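Local coordinates for protein K7 (Vaccinia virus WR, PDB 3JRV) that blunts host innate immunity as a Bcl-2-like virulence factor that binds the RNA helicase DDX3, TRAF6 and IRAK2, suppressing IRF3 and NF-kappa-B activation, at residues S25-I30 against G126-L131; E8-Y13 against R37-V42; K59-A64 against C105-E110; R66-D71 against L98-G103. One frame throughout, in Å; residues are numbered along the deposited sequence.

Contact 1. Residues S25-I30 against G126-L131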
loop_
_atom_site.group_PDB
_atom_site.type_symbol
_atom_site.label_atom_id
_atom_site.label_comp_id
_atom_site.label_asym_id
_atom_site.label_seq_id
_atom_site.Cartn_x
_atom_site.Cartn_y
_atom_site.Cartn_z
ATOM N N SER A 25 -5.241 -14.056 -1.000
ATOM C CA SER A 25 -5.690 -12.772 -1.549
ATOM C C SER A 25 -4.892 -11.584 -1.028
ATOM O O SER A 25 -5.105 -10.466 -1.461
ATOM C CB SER A 25 -7.181 -12.554 -1.267
ATOM O OG SER A 25 -7.931 -13.467 -2.047
ATOM N N ILE A 26 -3.979 -11.835 -0.093
ATOM C CA ILE A 26 -3.319 -10.753 0.614
ATOM C C ILE A 26 -2.414 -9.925 -0.305
ATOM O O ILE A 26 -2.459 -8.687 -0.252
ATOM C CB ILE A 26 -2.541 -11.274 1.861
ATOM C CG1 ILE A 26 -3.520 -11.629 2.974
ATOM C CG2 ILE A 26 -1.530 -10.230 2.368
ATOM C CD1 ILE A 26 -4.153 -10.431 3.722
ATOM N N ILE A 27 -1.622 -10.589 -1.135
ATOM C CA ILE A 27 -0.753 -9.849 -2.082
ATOM C C ILE A 27 -1.595 -9.006 -3.044
ATOM O O ILE A 27 -1.276 -7.829 -3.302
ATOM C CB ILE A 27 0.218 -10.789 -2.824
ATOM C CG1 ILE A 27 1.233 -11.312 -1.810
ATOM C CG2 ILE A 27 0.960 -10.047 -3.976
ATOM C CD1 ILE A 27 2.261 -12.303 -2.384
ATOM N N ASP A 28 -2.656 -9.606 -3.579
ATOM C CA ASP A 28 -3.524 -8.862 -4.502
ATOM C C ASP A 28 -4.110 -7.644 -3.801
ATOM O O ASP A 28 -4.219 -6.553 -4.405
ATOM C CB ASP A 28 -4.672 -9.741 -5.014
ATOM C CG ASP A 28 -4.210 -10.840 -5.946
ATOM O OD1 ASP A 28 -3.188 -10.695 -6.666
ATOM O OD2 ASP A 28 -4.836 -11.919 -5.898
ATOM N N LEU A 29 -4.529 -7.811 -2.544
ATOM C CA LEU A 29 -5.144 -6.723 -1.805
ATOM C C LEU A 29 -4.121 -5.571 -1.625
ATOM O O LEU A 29 -4.432 -4.394 -1.824
ATOM C CB LEU A 29 -5.529 -7.249 -0.399
ATOM C CG LEU A 29 -5.895 -6.150 0.596
ATOM C CD1 LEU A 29 -7.099 -5.294 0.191
ATOM C CD2 LEU A 29 -6.091 -6.727 2.064
ATOM N N ILE A 30 -2.902 -5.875 -1.196
ATOM C CA ILE A 30 -1.970 -4.778 -0.929
ATOM C C ILE A 30 -1.580 -4.107 -2.246
ATOM O O ILE A 30 -1.512 -2.868 -2.302
ATOM C CB ILE A 30 -0.718 -5.338 -0.225
ATOM C CG1 ILE A 30 -1.125 -5.846 1.180
ATOM C CG2 ILE A 30 0.384 -4.262 -0.158
ATOM C CD1 ILE A 30 -1.705 -4.761 2.085
ATOM N N GLY A 126 9.676 -1.548 -6.073
ATOM C CA GLY A 126 10.335 -2.780 -5.618
ATOM C C GLY A 126 9.370 -3.950 -5.683
ATOM O O GLY A 126 8.235 -3.800 -6.135
ATOM N N ASN A 127 9.829 -5.126 -5.265
ATOM C CA ASN A 127 9.090 -6.379 -5.496
ATOM C C ASN A 127 8.154 -6.646 -4.341
ATOM O O ASN A 127 8.609 -6.759 -3.185
ATOM C CB ASN A 127 10.061 -7.556 -5.616
ATOM C CG ASN A 127 11.049 -7.428 -6.763
ATOM O OD1 ASN A 127 12.212 -7.837 -6.627
ATOM N ND2 ASN A 127 10.597 -6.960 -7.906
ATOM N N ILE A 128 6.848 -6.660 -4.616
ATOM C CA ILE A 128 5.892 -6.990 -3.569
ATOM C C ILE A 128 6.183 -8.363 -2.990
ATOM O O ILE A 128 5.931 -8.593 -1.804
ATOM C CB ILE A 128 4.450 -6.844 -4.020
ATOM C CG1 ILE A 128 3.533 -6.654 -2.800
ATOM C CG2 ILE A 128 4.018 -7.997 -4.922
ATOM C CD1 ILE A 128 2.124 -6.284 -3.224
ATOM N N THR A 129 6.684 -9.271 -3.815
ATOM C CA THR A 129 6.945 -10.639 -3.313
ATOM C C THR A 129 8.147 -10.659 -2.350
ATOM O O THR A 129 8.281 -11.563 -1.503
ATOM C CB THR A 129 7.132 -11.671 -4.429
ATOM O OG1 THR A 129 8.173 -11.259 -5.323
ATOM C CG2 THR A 129 5.871 -11.861 -5.194
ATOM N N ASP A 130 9.004 -9.647 -2.425
ATOM C CA ASP A 130 10.093 -9.520 -1.438
ATOM C C ASP A 130 9.529 -9.088 -0.073
ATOM O O ASP A 130 9.996 -9.530 0.984
ATOM C CB ASP A 130 11.169 -8.511 -1.889
ATOM C CG ASP A 130 12.107 -9.048 -2.968
ATOM O OD1 ASP A 130 12.153 -10.279 -3.199
ATOM O OD2 ASP A 130 12.807 -8.203 -3.595
ATOM N N LEU A 131 8.510 -8.234 -0.093
ATOM C CA LEU A 131 7.901 -7.704 1.116
ATOM C C LEU A 131 6.987 -8.750 1.729
ATOM O O LEU A 131 7.033 -9.000 2.965
ATOM C CB LEU A 131 7.080 -6.450 0.781
ATOM C CG LEU A 131 6.440 -5.739 1.981
ATOM C CD1 LEU A 131 7.479 -5.287 3.027
ATOM C CD2 LEU A 131 5.610 -4.548 1.542
#

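Contact 2. Residues E8-Y13 against R37-V42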
loop_
_atom_site.group_PDB
_atom_site.type_symbol
_atom_site.label_atom_id
_atom_site.label_comp_id
_atom_site.label_asym_id
_atom_site.label_seq_id
_atom_site.Cartn_x
_atom_site.Cartn_y
_atom_site.Cartn_z
ATOM N N GLU A 8 -7.819 5.011 -15.938
ATOM C CA GLU A 8 -9.049 5.582 -15.379
ATOM C C GLU A 8 -10.052 4.469 -15.047
ATOM O O GLU A 8 -10.814 4.570 -14.058
ATOM C CB GLU A 8 -9.703 6.582 -16.349
ATOM C CG GLU A 8 -10.908 7.275 -15.742
ATOM C CD GLU A 8 -11.470 8.349 -16.657
ATOM O OE1 GLU A 8 -10.964 8.446 -17.786
ATOM O OE2 GLU A 8 -12.407 9.086 -16.261
ATOM N N ASP A 9 -9.972 3.369 -15.790
ATOM C CA ASP A 9 -10.994 2.319 -15.661
ATOM C C ASP A 9 -10.499 1.109 -14.844
ATOM O O ASP A 9 -11.123 0.027 -14.859
ATOM C CB ASP A 9 -11.406 1.836 -17.064
ATOM C CG ASP A 9 -12.039 2.932 -17.912
ATOM O OD1 ASP A 9 -12.810 3.774 -17.377
ATOM O OD2 ASP A 9 -11.786 2.914 -19.148
ATOM N N ALA A 10 -9.408 1.297 -14.108
ATOM C CA ALA A 10 -8.843 0.252 -13.259
ATOM C C ALA A 10 -9.933 -0.264 -12.309
ATOM O O ALA A 10 -10.760 0.498 -11.831
ATOM C CB ALA A 10 -7.687 0.788 -12.436
ATOM N N VAL A 11 -9.944 -1.568 -12.070
ATOM C CA VAL A 11 -10.957 -2.173 -11.211
ATOM C C VAL A 11 -10.344 -2.479 -9.842
ATOM O O VAL A 11 -9.218 -3.010 -9.747
ATOM C CB VAL A 11 -11.474 -3.485 -11.849
ATOM C CG1 VAL A 11 -12.580 -4.109 -10.996
ATOM C CG2 VAL A 11 -11.996 -3.259 -13.277
ATOM N N PHE A 12 -11.061 -2.124 -8.776
ATOM C CA PHE A 12 -10.576 -2.370 -7.431
ATOM C C PHE A 12 -11.514 -3.346 -6.747
ATOM O O PHE A 12 -12.621 -2.972 -6.363
ATOM C CB PHE A 12 -10.510 -1.035 -6.681
ATOM C CG PHE A 12 -9.562 -0.082 -7.310
ATOM C CD1 PHE A 12 -8.231 -0.121 -6.964
ATOM C CD2 PHE A 12 -9.974 0.806 -8.293
ATOM C CE1 PHE A 12 -7.292 0.679 -7.550
ATOM C CE2 PHE A 12 -9.031 1.652 -8.895
ATOM C CZ PHE A 12 -7.674 1.548 -8.548
ATOM N N TYR A 13 -11.104 -4.606 -6.707
ATOM C CA TYR A 13 -11.972 -5.685 -6.263
ATOM C C TYR A 13 -12.233 -5.677 -4.768
ATOM O O TYR A 13 -13.253 -6.245 -4.325
ATOM C CB TYR A 13 -11.336 -7.013 -6.634
ATOM C CG TYR A 13 -11.294 -7.205 -8.124
ATOM C CD1 TYR A 13 -12.424 -7.653 -8.828
ATOM C CD2 TYR A 13 -10.130 -6.930 -8.836
ATOM C CE1 TYR A 13 -12.379 -7.785 -10.201
ATOM C CE2 TYR A 13 -10.073 -7.108 -10.205
ATOM C CZ TYR A 13 -11.188 -7.544 -10.876
ATOM O OH TYR A 13 -11.112 -7.680 -12.254
ATOM N N ARG A 37 -4.556 4.291 -3.605
ATOM C CA ARG A 37 -4.203 5.559 -2.927
ATOM C C ARG A 37 -3.683 6.596 -3.956
ATOM O O ARG A 37 -3.741 7.785 -3.688
ATOM C CB ARG A 37 -3.116 5.313 -1.850
ATOM C CG ARG A 37 -3.715 4.489 -0.648
ATOM C CD ARG A 37 -4.803 5.283 0.119
ATOM N NE ARG A 37 -4.287 6.548 0.667
ATOM C CZ ARG A 37 -3.675 6.693 1.852
ATOM N NH1 ARG A 37 -3.408 5.640 2.628
ATOM N NH2 ARG A 37 -3.228 7.899 2.227
ATOM N N ASN A 38 -3.156 6.140 -5.089
ATOM C CA ASN A 38 -2.794 7.061 -6.218
ATOM C C ASN A 38 -4.033 7.409 -7.041
ATOM O O ASN A 38 -4.333 8.585 -7.309
ATOM C CB ASN A 38 -1.754 6.369 -7.108
ATOM C CG ASN A 38 -1.369 7.217 -8.300
ATOM O OD1 ASN A 38 -1.923 7.042 -9.399
ATOM N ND2 ASN A 38 -0.432 8.118 -8.105
ATOM N N HIS A 39 -4.734 6.366 -7.460
ATOM C CA HIS A 39 -5.879 6.497 -8.372
ATOM C C HIS A 39 -6.967 7.405 -7.832
ATOM O O HIS A 39 -7.566 8.187 -8.589
ATOM C CB HIS A 39 -6.430 5.090 -8.632
ATOM C CG HIS A 39 -7.460 5.025 -9.717
ATOM N ND1 HIS A 39 -8.796 5.252 -9.476
ATOM C CD2 HIS A 39 -7.363 4.619 -11.009
ATOM C CE1 HIS A 39 -9.476 5.046 -10.595
ATOM N NE2 HIS A 39 -8.637 4.607 -11.521
ATOM N N VAL A 40 -7.257 7.301 -6.531
ATOM C CA VAL A 40 -8.341 8.054 -5.914
ATOM C C VAL A 40 -8.039 9.552 -5.978
ATOM O O VAL A 40 -8.961 10.353 -6.109
ATOM C CB VAL A 40 -8.581 7.543 -4.431
ATOM C CG1 VAL A 40 -7.468 8.063 -3.520
ATOM C CG2 VAL A 40 -9.972 7.947 -3.932
ATOM N N ILE A 41 -6.745 9.913 -5.982
ATOM C CA ILE A 41 -6.349 11.343 -6.111
ATOM C C ILE A 41 -6.326 11.759 -7.603
ATOM O O ILE A 41 -6.917 12.798 -7.983
ATOM C CB ILE A 41 -4.945 11.596 -5.510
ATOM C CG1 ILE A 41 -4.888 11.226 -4.024
ATOM C CG2 ILE A 41 -4.533 13.069 -5.699
ATOM C CD1 ILE A 41 -5.940 11.884 -3.152
ATOM N N VAL A 42 -5.695 10.944 -8.447
ATOM C CA VAL A 42 -5.544 11.208 -9.903
ATOM C C VAL A 42 -6.905 11.449 -10.584
ATOM O O VAL A 42 -7.043 12.371 -11.431
ATOM C CB VAL A 42 -4.753 10.049 -10.587
ATOM C CG1 VAL A 42 -4.729 10.179 -12.136
ATOM C CG2 VAL A 42 -3.318 10.067 -10.062
#

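Contact 3. Residues K59-A64 against C105-E110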
loop_
_atom_site.group_PDB
_atom_site.type_symbol
_atom_site.label_atom_id
_atom_site.label_comp_id
_atom_site.label_asym_id
_atom_site.label_seq_id
_atom_site.Cartn_x
_atom_site.Cartn_y
_atom_site.Cartn_z
ATOM N N LYS A 59 -5.069 3.112 8.176
ATOM C CA LYS A 59 -4.458 3.374 9.494
ATOM C C LYS A 59 -2.944 3.120 9.545
ATOM O O LYS A 59 -2.262 3.622 10.455
ATOM C CB LYS A 59 -5.142 2.549 10.592
ATOM C CG LYS A 59 -6.577 3.023 10.797
ATOM C CD LYS A 59 -7.323 2.172 11.812
ATOM C CE LYS A 59 -8.823 2.345 11.717
ATOM N NZ LYS A 59 -9.421 1.534 12.821
ATOM N N PHE A 60 -2.420 2.400 8.569
ATOM C CA PHE A 60 -0.967 2.139 8.526
ATOM C C PHE A 60 -0.220 3.442 8.162
ATOM O O PHE A 60 0.989 3.528 8.398
ATOM C CB PHE A 60 -0.588 1.043 7.540
ATOM C CG PHE A 60 -1.097 -0.337 7.920
ATOM C CD1 PHE A 60 -1.665 -0.579 9.181
ATOM C CD2 PHE A 60 -1.012 -1.357 6.986
ATOM C CE1 PHE A 60 -2.114 -1.874 9.547
ATOM C CE2 PHE A 60 -1.486 -2.640 7.277
ATOM C CZ PHE A 60 -2.018 -2.904 8.590
ATOM N N ASP A 61 -0.935 4.453 7.672
ATOM C CA ASP A 61 -0.309 5.779 7.512
ATOM C C ASP A 61 0.249 6.251 8.882
ATOM O O ASP A 61 1.376 6.772 8.945
ATOM C CB ASP A 61 -1.302 6.824 6.979
ATOM C CG ASP A 61 -1.716 6.596 5.500
ATOM O OD1 ASP A 61 -1.377 5.566 4.871
ATOM O OD2 ASP A 61 -2.366 7.528 4.965
ATOM N N ASP A 62 -0.568 6.138 9.933
ATOM C CA ASP A 62 -0.190 6.522 11.299
ATOM C C ASP A 62 0.935 5.644 11.800
ATOM O O ASP A 62 1.784 6.126 12.548
ATOM C CB ASP A 62 -1.335 6.376 12.303
ATOM C CG ASP A 62 -2.464 7.349 12.069
ATOM O OD1 ASP A 62 -2.274 8.287 11.255
ATOM O OD2 ASP A 62 -3.569 7.130 12.664
ATOM N N VAL A 63 0.917 4.358 11.442
ATOM C CA VAL A 63 1.997 3.471 11.890
ATOM C C VAL A 63 3.314 3.922 11.295
ATOM O O VAL A 63 4.339 3.956 11.982
ATOM C CB VAL A 63 1.770 1.983 11.498
ATOM C CG1 VAL A 63 3.037 1.142 11.818
ATOM C CG2 VAL A 63 0.490 1.426 12.151
ATOM N N ALA A 64 3.287 4.321 10.023
ATOM C CA ALA A 64 4.506 4.809 9.369
ATOM C C ALA A 64 4.999 6.081 10.036
ATOM O O ALA A 64 6.210 6.237 10.285
ATOM C CB ALA A 64 4.261 5.045 7.875
ATOM N N CYS A 105 4.535 3.053 1.423
ATOM C CA CYS A 105 4.186 2.859 0.015
ATOM C C CYS A 105 2.925 3.663 -0.311
ATOM O O CYS A 105 2.856 4.279 -1.394
ATOM C CB CYS A 105 3.972 1.384 -0.304
ATOM S SG CYS A 105 5.503 0.467 -0.334
ATOM N N ALA A 106 1.929 3.640 0.579
ATOM C CA ALA A 106 0.680 4.397 0.333
ATOM C C ALA A 106 0.988 5.894 0.293
ATOM O O ALA A 106 0.417 6.634 -0.527
ATOM C CB ALA A 106 -0.345 4.118 1.422
ATOM N N LYS A 107 1.821 6.369 1.221
ATOM C CA LYS A 107 2.170 7.802 1.214
ATOM C C LYS A 107 2.842 8.174 -0.088
ATOM O O LYS A 107 2.610 9.296 -0.595
ATOM C CB LYS A 107 3.025 8.187 2.430
ATOM C CG LYS A 107 2.195 8.169 3.710
ATOM C CD LYS A 107 1.345 9.423 3.919
ATOM C CE LYS A 107 2.001 10.387 4.909
ATOM N NZ LYS A 107 0.979 11.047 5.789
ATOM N N ILE A 108 3.709 7.308 -0.602
ATOM C CA ILE A 108 4.452 7.627 -1.822
ATOM C C ILE A 108 3.459 7.704 -3.002
ATOM O O ILE A 108 3.490 8.662 -3.768
ATOM C CB ILE A 108 5.505 6.574 -2.132
ATOM C CG1 ILE A 108 6.641 6.677 -1.094
ATOM C CG2 ILE A 108 6.042 6.728 -3.565
ATOM C CD1 ILE A 108 7.498 5.436 -1.066
ATOM N N THR A 109 2.619 6.682 -3.186
ATOM C CA THR A 109 1.735 6.721 -4.358
ATOM C C THR A 109 0.657 7.813 -4.230
ATOM O O THR A 109 0.257 8.409 -5.241
ATOM C CB THR A 109 1.113 5.360 -4.674
ATOM O OG1 THR A 109 0.190 5.007 -3.632
ATOM C CG2 THR A 109 2.230 4.322 -4.809
ATOM N N GLU A 110 0.203 8.128 -3.020
ATOM C CA GLU A 110 -0.687 9.275 -2.794
ATOM C C GLU A 110 0.039 10.578 -3.165
ATOM O O GLU A 110 -0.525 11.443 -3.856
ATOM C CB GLU A 110 -1.068 9.349 -1.320
ATOM C CG GLU A 110 -1.825 10.601 -0.995
ATOM C CD GLU A 110 -2.287 10.623 0.428
ATOM O OE1 GLU A 110 -1.445 10.876 1.309
ATOM O OE2 GLU A 110 -3.494 10.393 0.649
#

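Contact 4. Residues R66-D71 against L98-G103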
loop_
_atom_site.group_PDB
_atom_site.type_symbol
_atom_site.label_atom_id
_atom_site.label_comp_id
_atom_site.label_asym_id
_atom_site.label_seq_id
_atom_site.Cartn_x
_atom_site.Cartn_y
_atom_site.Cartn_z
ATOM N N ARG A 66 4.426 7.042 13.215
ATOM C CA ARG A 66 4.999 6.631 14.507
ATOM C C ARG A 66 6.402 6.066 14.335
ATOM O O ARG A 66 7.276 6.321 15.185
ATOM C CB ARG A 66 4.135 5.570 15.187
ATOM C CG ARG A 66 2.962 6.026 16.010
ATOM C CD ARG A 66 2.223 4.804 16.617
ATOM N NE ARG A 66 0.787 5.055 16.666
ATOM C CZ ARG A 66 -0.123 4.556 15.832
ATOM N NH1 ARG A 66 0.182 3.592 14.965
ATOM N NH2 ARG A 66 -1.388 4.950 15.950
ATOM N N TYR A 67 6.615 5.274 13.277
ATOM C CA TYR A 67 7.825 4.433 13.115
ATOM C C TYR A 67 8.994 5.305 12.657
ATOM O O TYR A 67 10.112 5.186 13.188
ATOM C CB TYR A 67 7.538 3.342 12.073
ATOM C CG TYR A 67 8.622 2.281 11.889
ATOM C CD1 TYR A 67 8.767 1.259 12.806
ATOM C CD2 TYR A 67 9.515 2.349 10.828
ATOM C CE1 TYR A 67 9.773 0.294 12.649
ATOM C CE2 TYR A 67 10.490 1.373 10.635
ATOM C CZ TYR A 67 10.627 0.367 11.559
ATOM O OH TYR A 67 11.590 -0.600 11.344
ATOM N N TYR A 68 8.723 6.192 11.691
ATOM C CA TYR A 68 9.755 6.966 10.976
ATOM C C TYR A 68 9.828 8.422 11.436
ATOM O O TYR A 68 10.919 9.022 11.402
ATOM C CB TYR A 68 9.478 6.952 9.473
ATOM C CG TYR A 68 9.871 5.654 8.806
ATOM C CD1 TYR A 68 11.190 5.200 8.898
ATOM C CD2 TYR A 68 8.923 4.860 8.159
ATOM C CE1 TYR A 68 11.572 4.017 8.328
ATOM C CE2 TYR A 68 9.305 3.654 7.565
ATOM C CZ TYR A 68 10.637 3.262 7.650
ATOM O OH TYR A 68 11.086 2.092 7.087
ATOM N N GLY A 69 8.680 8.980 11.838
ATOM C CA GLY A 69 8.511 10.436 12.030
ATOM C C GLY A 69 8.293 11.164 10.716
ATOM O O GLY A 69 8.657 10.644 9.656
ATOM N N ILE A 70 7.644 12.333 10.758
ATOM C CA ILE A 70 7.137 12.926 9.521
ATOM C C ILE A 70 8.276 13.480 8.665
ATOM O O ILE A 70 8.217 13.376 7.445
ATOM C CB ILE A 70 6.017 13.966 9.762
ATOM C CG1 ILE A 70 5.355 14.420 8.436
ATOM C CG2 ILE A 70 6.552 15.122 10.595
ATOM C CD1 ILE A 70 4.533 13.349 7.696
ATOM N N ASP A 71 9.353 13.945 9.295
ATOM C CA ASP A 71 10.498 14.404 8.515
ATOM C C ASP A 71 11.149 13.291 7.690
ATOM O O ASP A 71 11.488 13.506 6.519
ATOM C CB ASP A 71 11.534 15.122 9.412
ATOM C CG ASP A 71 11.014 16.436 9.988
ATOM O OD1 ASP A 71 10.162 17.106 9.343
ATOM O OD2 ASP A 71 11.539 16.837 11.055
ATOM N N LEU A 98 6.557 -3.965 8.950
ATOM C CA LEU A 98 5.752 -4.334 7.790
ATOM C C LEU A 98 4.658 -3.266 7.589
ATOM O O LEU A 98 4.418 -2.805 6.441
ATOM C CB LEU A 98 5.143 -5.729 8.019
ATOM C CG LEU A 98 4.091 -6.173 6.972
ATOM C CD1 LEU A 98 4.777 -6.271 5.588
ATOM C CD2 LEU A 98 3.529 -7.544 7.411
ATOM N N PHE A 99 3.921 -2.959 8.659
ATOM C CA PHE A 99 2.801 -2.001 8.552
ATOM C C PHE A 99 3.310 -0.615 8.193
ATOM O O PHE A 99 2.678 0.093 7.399
ATOM C CB PHE A 99 1.897 -1.950 9.791
ATOM C CG PHE A 99 1.206 -3.250 10.125
ATOM C CD1 PHE A 99 1.263 -4.345 9.269
ATOM C CD2 PHE A 99 0.447 -3.332 11.292
ATOM C CE1 PHE A 99 0.589 -5.574 9.609
ATOM C CE2 PHE A 99 -0.227 -4.551 11.654
ATOM C CZ PHE A 99 -0.175 -5.644 10.791
ATOM N N ALA A 100 4.447 -0.212 8.769
ATOM C CA ALA A 100 5.065 1.081 8.398
ATOM C C ALA A 100 5.418 1.094 6.925
ATOM O O ALA A 100 5.275 2.127 6.259
ATOM C CB ALA A 100 6.312 1.310 9.221
ATOM N N THR A 101 5.890 -0.029 6.397
ATOM C CA THR A 101 6.363 -0.071 5.003
ATOM C C THR A 101 5.147 0.032 4.074
ATOM O O THR A 101 5.183 0.744 3.070
ATOM C CB THR A 101 7.145 -1.371 4.702
ATOM O OG1 THR A 101 8.295 -1.416 5.551
ATOM C CG2 THR A 101 7.646 -1.472 3.230
ATOM N N ILE A 102 4.070 -0.692 4.384
ATOM C CA ILE A 102 2.836 -0.516 3.607
ATOM C C ILE A 102 2.351 0.939 3.672
ATOM O O ILE A 102 1.924 1.504 2.640
ATOM C CB ILE A 102 1.735 -1.519 4.104
ATOM C CG1 ILE A 102 2.232 -2.939 3.827
ATOM C CG2 ILE A 102 0.387 -1.214 3.421
ATOM C CD1 ILE A 102 1.407 -3.998 4.568
ATOM N N GLY A 103 2.350 1.525 4.874
ATOM C CA GLY A 103 2.007 2.940 5.073
ATOM C C GLY A 103 2.859 3.844 4.191
ATOM O O GLY A 103 2.318 4.817 3.610
#

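Contact 1. Residues S25-I30 against G126-L131
Ile27 and Ile128 make most of this contact, in which the first turn of helix 26-42 meets the short helix 128-131 of the Bcl-2-like helical fold. Ile26, one residue earlier on the first helix, is turned instead into the core against Ile137, Leu140 and Ile141 of helix 134-148. Ile27 points toward the short helix. Its CG2 lies anti to the backbone N, with CG1 beside that N (chi1 -69°), and this methyl meets Ile128 CG2 at 3.8 Å. The side chains run antiparallel beside each other, and Ile27 CG2 also lies 4.0 Å from Ile128 CD1. A branched aliphatic residue suits both places, because a methyl is available close to the backbone while the longer arm extends further. Asp28 takes no part in this packing; its partner is the bound DDX3 peptide, where OD1 forms a salt bridge with a basic side chain, while Thr129 OG1 and Ile128 N each hydrogen-bond to acidic side-chain groups of the peptide. The contact is part of the peptide site, since Ile27 and Ile128 themselves pack on basic side-chain atoms of the peptide. Leu29 packs on Leu53, Tyr54 and Leu57 of helix 52-58. One turn after Ile27, Ile30 offers CG2 to Ile128 CD1 at 4.1 Å. The extended arm of Ile128 thus ends between two residues of helix 26-42: its CD1 also lies 3.7 Å from the carbonyl O of Ile27.

Contact 2. Residues E8-Y13 against R37-V42
The ring of His39, on helix 26-42, is met by Phe12 over one face and by the backbone of Glu8 at its edge. Its CG stands anti to the backbone N (chi1 -171°), a setting that carries the imidazole out from the helix to the loop near the N-terminus. Phe12 has CG beside its own backbone N, anti to the carbonyl carbon (chi1 -62°), and turns a ring edge to the histidine. This is a T-shaped pair: the ring centroids are 4.9 Å apart, the planes stand at 64°, and Phe12 CE2 sits 3.6 Å above the imidazole plane of His39, over its centre. The neighbouring Phe12 CZ reaches His39 CG at 3.7 Å. At the other end of the imidazole, His39 NE2 gives a weak, bent hydrogen bond to Glu8 O, 3.3 Å long, with the acceptor near the ring plane. Ala10, small enough to sit close by, brings CB to 4.0 Å from His39 NE2. The aromatic cluster continues outside the two segments: Tyr7 meets His39 edge-to-face, and Phe12 does the same with Trp36. Histidine suits this place because it offers a flat pi face to an aromatic C-H and, at its edge, a nitrogen that lies near the carbonyl in a weak bond. Asn38 OD1 adds a hydrogen bond to Tyr7 OH. Between these two segments the hold probably comes more from ring packing than from the weak bond to Glu8 O.

Contact 3. Residues K59-A64 against C105-E110
Asp61, in the first turn of helix 60-68, has the most surface buried here, and it lies against Ala106 and Lys107 of helix 95-114. The backbones come close at this point, with the CA atoms of Asp61 and Lys107 only 7.1 Å apart. Asp61 CG is beside the backbone N and anti to the carbonyl carbon (chi1 -70°), which brings the carboxylate alongside the other helix. There its OD1 rests 3.9 Å from Ala106 CB, a contact of packing and not a polar bond. Alanine fits this position because a single methyl lets the carboxylate and the guanidinium of Arg37 gather beside the helix. The polar end of Asp61 belongs chiefly to Arg37 on helix 26-42, whose NH2 makes a salt bridge with Asp61 OD2 and another with Glu110 OE2. One guanidinium nitrogen thus joins two acids from two different helices. Lys107 adds its aliphatic part: CD approaches Asp61 OD2 at 4.3 Å, while NZ stays 4.9 Å from the same oxygen, too far for a direct salt bridge. A lysine is apt here, since its methylenes can cover the edge of the interface while its amino group probably adds a mild favourable field around the acid. Arg37, and more weakly Lys107, probably offset the repulsion between Asp61 and Glu110 and favour the ionised form. This charged cluster is a feature of the present protein, set beside a packing of helix on helix that belongs to the all-helical Bcl-2-like fold, in which helix 95-114 is the buried central helix.

Contact 4. Residues R66-D71 against L98-G103
Apolar packing comes first: Ala100, on helix 95-114, presses its lone methyl against Tyr67 and Tyr68 at the end of helix 60-68. Ala100 CB lies 3.7 Å from Tyr67 CG and equally near Tyr67 CB and CD2, so the contact falls at the root of the tyrosine and the near ring carbon CD2; Tyr68 adds one ring atom, CE2, 4.1 Å from the same methyl of Ala100. A small residue allows the helices to draw close, the CA atoms of Tyr67 and Ala100 being 6.4 Å apart. In this Bcl-2-like bundle the pair of segments joins the end of one helix to the flank of another, and Tyr68 also touches Ile104 further along that flank. As for the tyrosines themselves, Tyr67 CG runs anti to the backbone N (chi1 -173°) and Tyr68 CG sits beside its own N (chi1 -77°), which brings Tyr67 CD2 to 3.4 Å above the centre of the Tyr68 ring. Polar contact is slight: the Tyr67 hydroxyl has a weak hydrogen bond with Ser97 OG. Gly69 then breaks the helix with a positive phi of 79°, a backbone setting readily accepted by a residue without a side chain, and stands at the N-cap of helix 70-80.

Overall arrangement
Contacts 3 and 4 are neighbours along the same two helices, 60-68 and 95-114, with centres 7 Å apart; Ala64 CB of the first lies 3.5 Å from Ala100 O of the second. Contact 2, about 16 Å from contact 3 between centres, is tied to it by Arg37, whose NH2 meets Asp61 OD2 at 2.9 Å. Contact 1 shares helix 26-42 with contact 2, at about 17 Å between centres, and reaches contact 4 where Leu131 packs on Leu98 and Thr101. The bound DDX3 peptide lies most extensively on contact 1, while its aromatic packing reaches Asn38 of contact 2 and Cys105 and Thr109 of contact 3.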